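Local coordinates for carbohydrate binding protein (Flavobacterium johnsoniae, PDB 3HZB), which binds calcium ions through a betagamma-crystallin domain of a larger, probably secreted protein that is probably involved in carbohydrate binding, at residues G21-L25 and A26-S30. Numbering follows the deposited sequence.
Sequences GDYNL and ARLNS
R27 reaches back over the ring of Y23 in a local strand-to-helix contact, where edge strand 21-23 of the four-stranded betagamma-crystallin sheet runs into the short helix 25-29. The arginine is well suited to this place because its side chain is long and ends in a flat cation. With CG anti to the backbone N (chi1 -165°) and the chain extended as far as NE, it lies back along the strand, its CD 3.3 Å from Y23 CD2. The guanidinium then stacks on one face of the ring, planes 15° apart, and R27 CZ sits 4.0 Å from the ring centroid, a cation-pi contact. NH1 also donates to D22 O at 3.0 Å; the oxygen lies in the guanidinium plane, although the donor stands above the carbonyl plane. This second grip helps fix the rotation of the stacked group. Y23 is itself tethered, its hydroxyl bonded to T19 N and its backbone paired with I82, while its CB meets CD2 of buried L28 at 3.8 Å. G21 has a backbone conformation that calls for glycine. N24 takes the N-cap position, a place that suits asparagine, and its carbonyl O receives L28 N at 3.0 Å in the first helical turn; N29 N to L25 O, 2.8 Å, follows. Further along, S30 OG donates to R27 O at 2.7 Å. The cation of R27 is probably stabilised by the pi face of Y23 and the carbonyl dipole of D22, which ties the exposed side of the helix to the sheet edge without a carboxylate partner in this contact.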
ATOM      1  N   GLY B  21      -9.481  -9.820  11.788  1.00 15.32           N
ATOM      2  CA  GLY B  21     -10.227 -11.050  11.972  1.00 16.21           C
ATOM      3  C   GLY B  21      -9.754 -12.190  11.092  1.00 16.51           C
ATOM      4  O   GLY B  21      -8.821 -12.035  10.301  1.00 16.38           O
ATOM      5  N   ASP B  22     -10.412 -13.336  11.221  1.00 15.19           N
ATOM      6  CA  ASP B  22     -10.044 -14.516  10.451  1.00 14.07           C
ATOM      7  C   ASP B  22     -11.083 -14.845   9.389  1.00 13.89           C
ATOM      8  O   ASP B  22     -12.281 -14.877   9.666  1.00 14.24           O
ATOM      9  CB  ASP B  22      -9.856 -15.709  11.389  1.00 15.85           C
ATOM     10  CG  ASP B  22      -8.848 -15.426  12.491  1.00 18.95           C
ATOM     11  OD1 ASP B  22      -7.801 -14.811  12.193  1.00 18.89           O
ATOM     12  OD2 ASP B  22      -9.099 -15.822  13.652  1.00 19.66           O
ATOM     13  N   TYR B  23     -10.608 -15.091   8.175  1.00 12.62           N
ATOM     14  CA  TYR B  23     -11.486 -15.394   7.060  1.00 12.77           C
ATOM     15  C   TYR B  23     -11.218 -16.743   6.408  1.00 14.16           C
ATOM     16  O   TYR B  23     -10.254 -16.889   5.651  1.00 13.54           O
ATOM     17  CB  TYR B  23     -11.371 -14.313   5.979  1.00 12.71           C
ATOM     18  CG  TYR B  23     -11.804 -12.933   6.405  1.00 13.32           C
ATOM     19  CD1 TYR B  23     -10.992 -12.147   7.224  1.00 12.54           C
ATOM     20  CD2 TYR B  23     -13.030 -12.411   5.995  1.00 12.44           C
ATOM     21  CE1 TYR B  23     -11.389 -10.876   7.623  1.00 13.66           C
ATOM     22  CE2 TYR B  23     -13.439 -11.141   6.392  1.00 13.41           C
ATOM     23  CZ  TYR B  23     -12.610 -10.380   7.205  1.00 13.45           C
ATOM     24  OH  TYR B  23     -13.004  -9.124   7.595  1.00 14.37           O
ATOM     25  N   ASN B  24     -12.047 -17.739   6.709  1.00 13.73           N
ATOM     26  CA  ASN B  24     -11.883 -19.022   6.045  1.00 12.96           C
ATOM     27  C   ASN B  24     -12.564 -18.843   4.689  1.00 13.28           C
ATOM     28  O   ASN B  24     -13.117 -17.776   4.415  1.00 11.87           O
ATOM     29  CB  ASN B  24     -12.499 -20.181   6.855  1.00 16.32           C
ATOM     30  CG  ASN B  24     -13.968 -19.969   7.217  1.00 17.05           C
ATOM     31  OD1 ASN B  24     -14.519 -20.721   8.025  1.00 21.07           O
ATOM     32  ND2 ASN B  24     -14.602 -18.970   6.630  1.00 13.48           N
ATOM     33  N   LEU B  25     -12.520 -19.856   3.831  1.00 12.99           N
ATOM     34  CA  LEU B  25     -13.130 -19.716   2.514  1.00 12.37           C
ATOM     35  C   LEU B  25     -14.619 -19.370   2.599  1.00 12.45           C
ATOM     36  O   LEU B  25     -15.129 -18.594   1.798  1.00 12.52           O
ATOM     37  CB  LEU B  25     -12.923 -20.992   1.695  1.00 10.55           C
ATOM     38  CG  LEU B  25     -13.398 -20.946   0.238  1.00 11.78           C
ATOM     39  CD1 LEU B  25     -12.772 -19.762  -0.496  1.00 10.04           C
ATOM     40  CD2 LEU B  25     -13.020 -22.251  -0.443  1.00 10.70           C
ATOM     41  N   ALA B  26     -15.312 -19.942   3.575  1.00 13.46           N
ATOM     42  CA  ALA B  26     -16.728 -19.660   3.742  1.00 12.95           C
ATOM     43  C   ALA B  26     -16.941 -18.164   3.935  1.00 13.48           C
ATOM     44  O   ALA B  26     -17.796 -17.563   3.278  1.00 13.23           O
ATOM     45  CB  ALA B  26     -17.283 -20.431   4.940  1.00 14.17           C
ATOM     46  N   ARG B  27     -16.157 -17.551   4.820  1.00 12.61           N
ATOM     47  CA  ARG B  27     -16.309 -16.124   5.067  1.00 12.18           C
ATOM     48  C   ARG B  27     -15.920 -15.299   3.845  1.00 13.37           C
ATOM     49  O   ARG B  27     -16.547 -14.277   3.563  1.00 12.63           O
ATOM     50  CB  ARG B  27     -15.491 -15.682   6.284  1.00 13.82           C
ATOM     51  CG  ARG B  27     -15.899 -14.303   6.795  1.00 15.39           C
ATOM     52  CD  ARG B  27     -15.168 -13.920   8.079  1.00 16.78           C
ATOM     53  NE  ARG B  27     -15.601 -12.608   8.557  1.00 15.89           N
ATOM     54  CZ  ARG B  27     -15.035 -11.949   9.565  1.00 18.73           C
ATOM     55  NH1 ARG B  27     -14.003 -12.473  10.216  1.00 16.08           N
ATOM     56  NH2 ARG B  27     -15.505 -10.759   9.919  1.00 20.05           N
ATOM     57  N   LEU B  28     -14.893 -15.734   3.116  1.00 12.54           N
ATOM     58  CA  LEU B  28     -14.488 -15.011   1.914  1.00 12.20           C
ATOM     59  C   LEU B  28     -15.646 -15.060   0.917  1.00 10.88           C
ATOM     60  O   LEU B  28     -15.981 -14.058   0.288  1.00 11.52           O
ATOM     61  CB  LEU B  28     -13.230 -15.637   1.291  1.00 12.59           C
ATOM     62  CG  LEU B  28     -11.917 -15.451   2.062  1.00 14.35           C
ATOM     63  CD1 LEU B  28     -10.776 -16.113   1.309  1.00 14.34           C
ATOM     64  CD2 LEU B  28     -11.631 -13.965   2.238  1.00 15.19           C
ATOM     65  N   ASN B  29     -16.273 -16.227   0.793  1.00 11.58           N
ATOM     66  CA  ASN B  29     -17.396 -16.391  -0.126  1.00 11.11           C
ATOM     67  C   ASN B  29     -18.593 -15.531   0.275  1.00 12.44           C
ATOM     68  O   ASN B  29     -19.368 -15.109  -0.585  1.00 12.01           O
ATOM     69  CB  ASN B  29     -17.825 -17.858  -0.191  1.00 10.24           C
ATOM     70  CG  ASN B  29     -17.014 -18.669  -1.192  1.00 10.50           C
ATOM     71  OD1 ASN B  29     -15.954 -18.241  -1.672  1.00 13.23           O
ATOM     72  ND2 ASN B  29     -17.507 -19.856  -1.506  1.00  6.21           N
ATOM     73  N   SER B  30     -18.745 -15.265   1.571  1.00 11.23           N
ATOM     74  CA  SER B  30     -19.867 -14.452   2.031  1.00 14.36           C
ATOM     75  C   SER B  30     -19.686 -13.014   1.563  1.00 15.21           C
ATOM     76  O   SER B  30     -20.625 -12.220   1.603  1.00 16.21           O
ATOM     77  CB  SER B  30     -20.001 -14.498   3.562  1.00 12.37           C
ATOM     78  OG  SER B  30     -19.053 -13.666   4.205  1.00 14.45           O
TER
HETATM   79  O   HOH W   1     -12.496 -13.184  13.122  1.00 17.62           O